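Local atomic coordinates of malate oxidoreductase (Thermotoga maritima, PDB entry 1VL6), a protein that probably catalyses the NAD-dependent oxidative decarboxylation of malate to pyruvate. Residues A203-V208 against H241-R246. Numbering follows the deposited sequence.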
loop_
_atom_site.group_PDB
_atom_site.type_symbol
_atom_site.label_atom_id
_atom_site.label_comp_id
_atom_site.label_asym_id
_atom_site.label_seq_id
_atom_site.Cartn_x
_atom_site.Cartn_y
_atom_site.Cartn_z
ATOM N N ALA A 203 5.135 -17.870 30.711
ATOM C CA ALA A 203 6.329 -17.085 30.847
ATOM C C ALA A 203 7.216 -17.621 31.935
ATOM O O ALA A 203 8.423 -17.772 31.710
ATOM C CB ALA A 203 5.951 -15.688 31.154
ATOM N N GLY A 204 6.636 -17.856 33.124
ATOM C CA GLY A 204 7.434 -18.199 34.306
ATOM C C GLY A 204 8.314 -19.435 34.141
ATOM O O GLY A 204 9.509 -19.429 34.423
ATOM N N TYR A 205 7.700 -20.486 33.640
ATOM C CA TYR A 205 8.364 -21.728 33.286
ATOM C C TYR A 205 9.613 -21.455 32.432
ATOM O O TYR A 205 10.709 -21.980 32.720
ATOM C CB TYR A 205 7.370 -22.596 32.495
ATOM C CG TYR A 205 7.885 -23.930 32.028
ATOM C CD1 TYR A 205 7.900 -25.021 32.884
ATOM C CD2 TYR A 205 8.336 -24.101 30.737
ATOM C CE1 TYR A 205 8.372 -26.233 32.487
ATOM C CE2 TYR A 205 8.800 -25.340 30.309
ATOM C CZ TYR A 205 8.820 -26.393 31.194
ATOM O OH TYR A 205 9.275 -27.600 30.802
ATOM N N ASN A 206 9.451 -20.629 31.394
ATOM C CA ASN A 206 10.557 -20.397 30.487
ATOM C C ASN A 206 11.605 -19.471 31.080
ATOM O O ASN A 206 12.829 -19.660 30.843
ATOM C CB ASN A 206 10.084 -19.862 29.165
ATOM C CG ASN A 206 9.432 -20.919 28.321
ATOM O OD1 ASN A 206 10.110 -21.580 27.556
ATOM N ND2 ASN A 206 8.109 -21.040 28.395
ATOM N N ILE A 207 11.139 -18.486 31.845
ATOM C CA ILE A 207 12.058 -17.564 32.533
ATOM C C ILE A 207 12.967 -18.367 33.467
ATOM O O ILE A 207 14.187 -18.166 33.519
ATOM C CB ILE A 207 11.287 -16.498 33.331
ATOM C CG1 ILE A 207 10.684 -15.456 32.379
ATOM C CG2 ILE A 207 12.199 -15.816 34.315
ATOM C CD1 ILE A 207 9.464 -14.729 32.956
ATOM N N VAL A 208 12.381 -19.303 34.195
ATOM C CA VAL A 208 13.191 -20.131 35.087
ATOM C C VAL A 208 14.282 -20.841 34.301
ATOM O O VAL A 208 15.445 -20.814 34.673
ATOM C CB VAL A 208 12.316 -21.160 35.792
ATOM C CG1 VAL A 208 13.181 -22.201 36.566
ATOM C CG2 VAL A 208 11.336 -20.455 36.703
ATOM N N HIS A 241 5.190 -27.926 36.822
ATOM C CA HIS A 241 5.615 -27.363 38.084
ATOM C C HIS A 241 6.530 -28.362 38.792
ATOM O O HIS A 241 7.534 -28.013 39.391
ATOM C CB HIS A 241 4.382 -27.057 38.947
ATOM C CG HIS A 241 3.610 -25.862 38.499
ATOM N ND1 HIS A 241 2.552 -25.352 39.222
ATOM C CD2 HIS A 241 3.776 -25.037 37.434
ATOM C CE1 HIS A 241 2.095 -24.271 38.611
ATOM N NE2 HIS A 241 2.830 -24.047 37.534
ATOM N N LEU A 242 6.180 -29.628 38.717
ATOM C CA LEU A 242 7.054 -30.662 39.256
ATOM C C LEU A 242 8.421 -30.574 38.552
ATOM O O LEU A 242 9.474 -30.623 39.188
ATOM C CB LEU A 242 6.424 -32.028 39.076
ATOM C CG LEU A 242 6.969 -33.202 39.867
ATOM C CD1 LEU A 242 6.795 -33.055 41.369
ATOM C CD2 LEU A 242 6.229 -34.452 39.407
ATOM N N GLU A 243 8.417 -30.425 37.237
ATOM C CA GLU A 243 9.677 -30.351 36.525
ATOM C C GLU A 243 10.516 -29.183 37.068
ATOM O O GLU A 243 11.731 -29.335 37.339
ATOM C CB GLU A 243 9.423 -30.147 35.048
ATOM C CG GLU A 243 10.651 -30.334 34.184
ATOM C CD GLU A 243 10.491 -29.716 32.802
ATOM O OE1 GLU A 243 9.348 -29.498 32.350
ATOM O OE2 GLU A 243 11.520 -29.424 32.175
ATOM N N ILE A 244 9.865 -28.032 37.265
ATOM C CA ILE A 244 10.547 -26.856 37.787
ATOM C C ILE A 244 11.075 -27.037 39.195
ATOM O O ILE A 244 12.220 -26.640 39.529
ATOM C CB ILE A 244 9.652 -25.632 37.745
ATOM C CG1 ILE A 244 9.283 -25.304 36.287
ATOM C CG2 ILE A 244 10.368 -24.419 38.391
ATOM C CD1 ILE A 244 10.447 -24.996 35.386
ATOM N N ALA A 245 10.254 -27.644 40.028
ATOM C CA ALA A 245 10.668 -27.876 41.402
ATOM C C ALA A 245 11.965 -28.694 41.420
ATOM O O ALA A 245 12.792 -28.562 42.322
ATOM C CB ALA A 245 9.580 -28.610 42.185
ATOM N N ARG A 246 12.123 -29.575 40.445
ATOM C CA ARG A 246 13.288 -30.453 40.446
ATOM C C ARG A 246 14.586 -29.786 40.016
ATOM O O ARG A 246 15.653 -30.273 40.315
ATOM C CB ARG A 246 13.042 -31.645 39.566
ATOM C CG ARG A 246 12.118 -32.584 40.224
ATOM C CD ARG A 246 11.442 -33.483 39.264
ATOM N NE ARG A 246 10.978 -34.647 39.986
ATOM C CZ ARG A 246 9.984 -35.396 39.600
ATOM N NH1 ARG A 246 9.335 -35.120 38.482
ATOM N NH2 ARG A 246 9.636 -36.429 40.334
#
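The ring of Tyr-205 meets the carboxylate of Glu-243 at its edge: OE1 lies near the ring plane beside the hydroxyl, and the two planes stand 69° apart. Asn-206 ND2 also lies in plane at the edge of this ring. Ile-244 comes to the same ring obliquely, with its CD1 3.6 Å from Tyr-205 CD1. Phe-149, from outside the two segments, also meets the ring, with the planes inclined at about 45°. The one hydrogen bond between 203-208 and 241-246 runs from Tyr-205 OH to Glu-243 OE1, at 2.5 Å. Tyr-205 reaches its partner because CG is anti to the backbone N (chi1 180°), which carries the phenol across to the other helix; Glu-243 answers with an extended chain, crossing the tyrosine side chain at about a right angle. One turn along from Tyr-205, Val-208 points CG1 at Ile-244, tip to tip, 4.0 Å from its CG2. Ile-244 thus serves both partners, CD1 and CG1 against the ring and CG2 against the valine. The helix axes, 10.9 Å apart at closest and inclined by 25°, leave the gap to these side chains. Both helices pack on strand 218-223 of the Rossmann-type NAD-binding domain, Val-208 on Val-219 and Ile-244 on Ala-221; Gly-204 probably supplies the last glycine of the GxGxxG signature. Lys-209 NZ forms a salt bridge with Glu-243 OE2 and a hydrogen bond with Tyr-205 OH, so phenol, carboxylate and ammonium form a small polar network beside the apolar contacts of Ile-244. A phenylalanine in place of Tyr-205 would probably leave Glu-243 OE1 without its hydroxyl donor and Lys-209 NZ without one of its oxygen partners. The lysine is likely to hold the glutamate ionised and a good acceptor for the phenol proton.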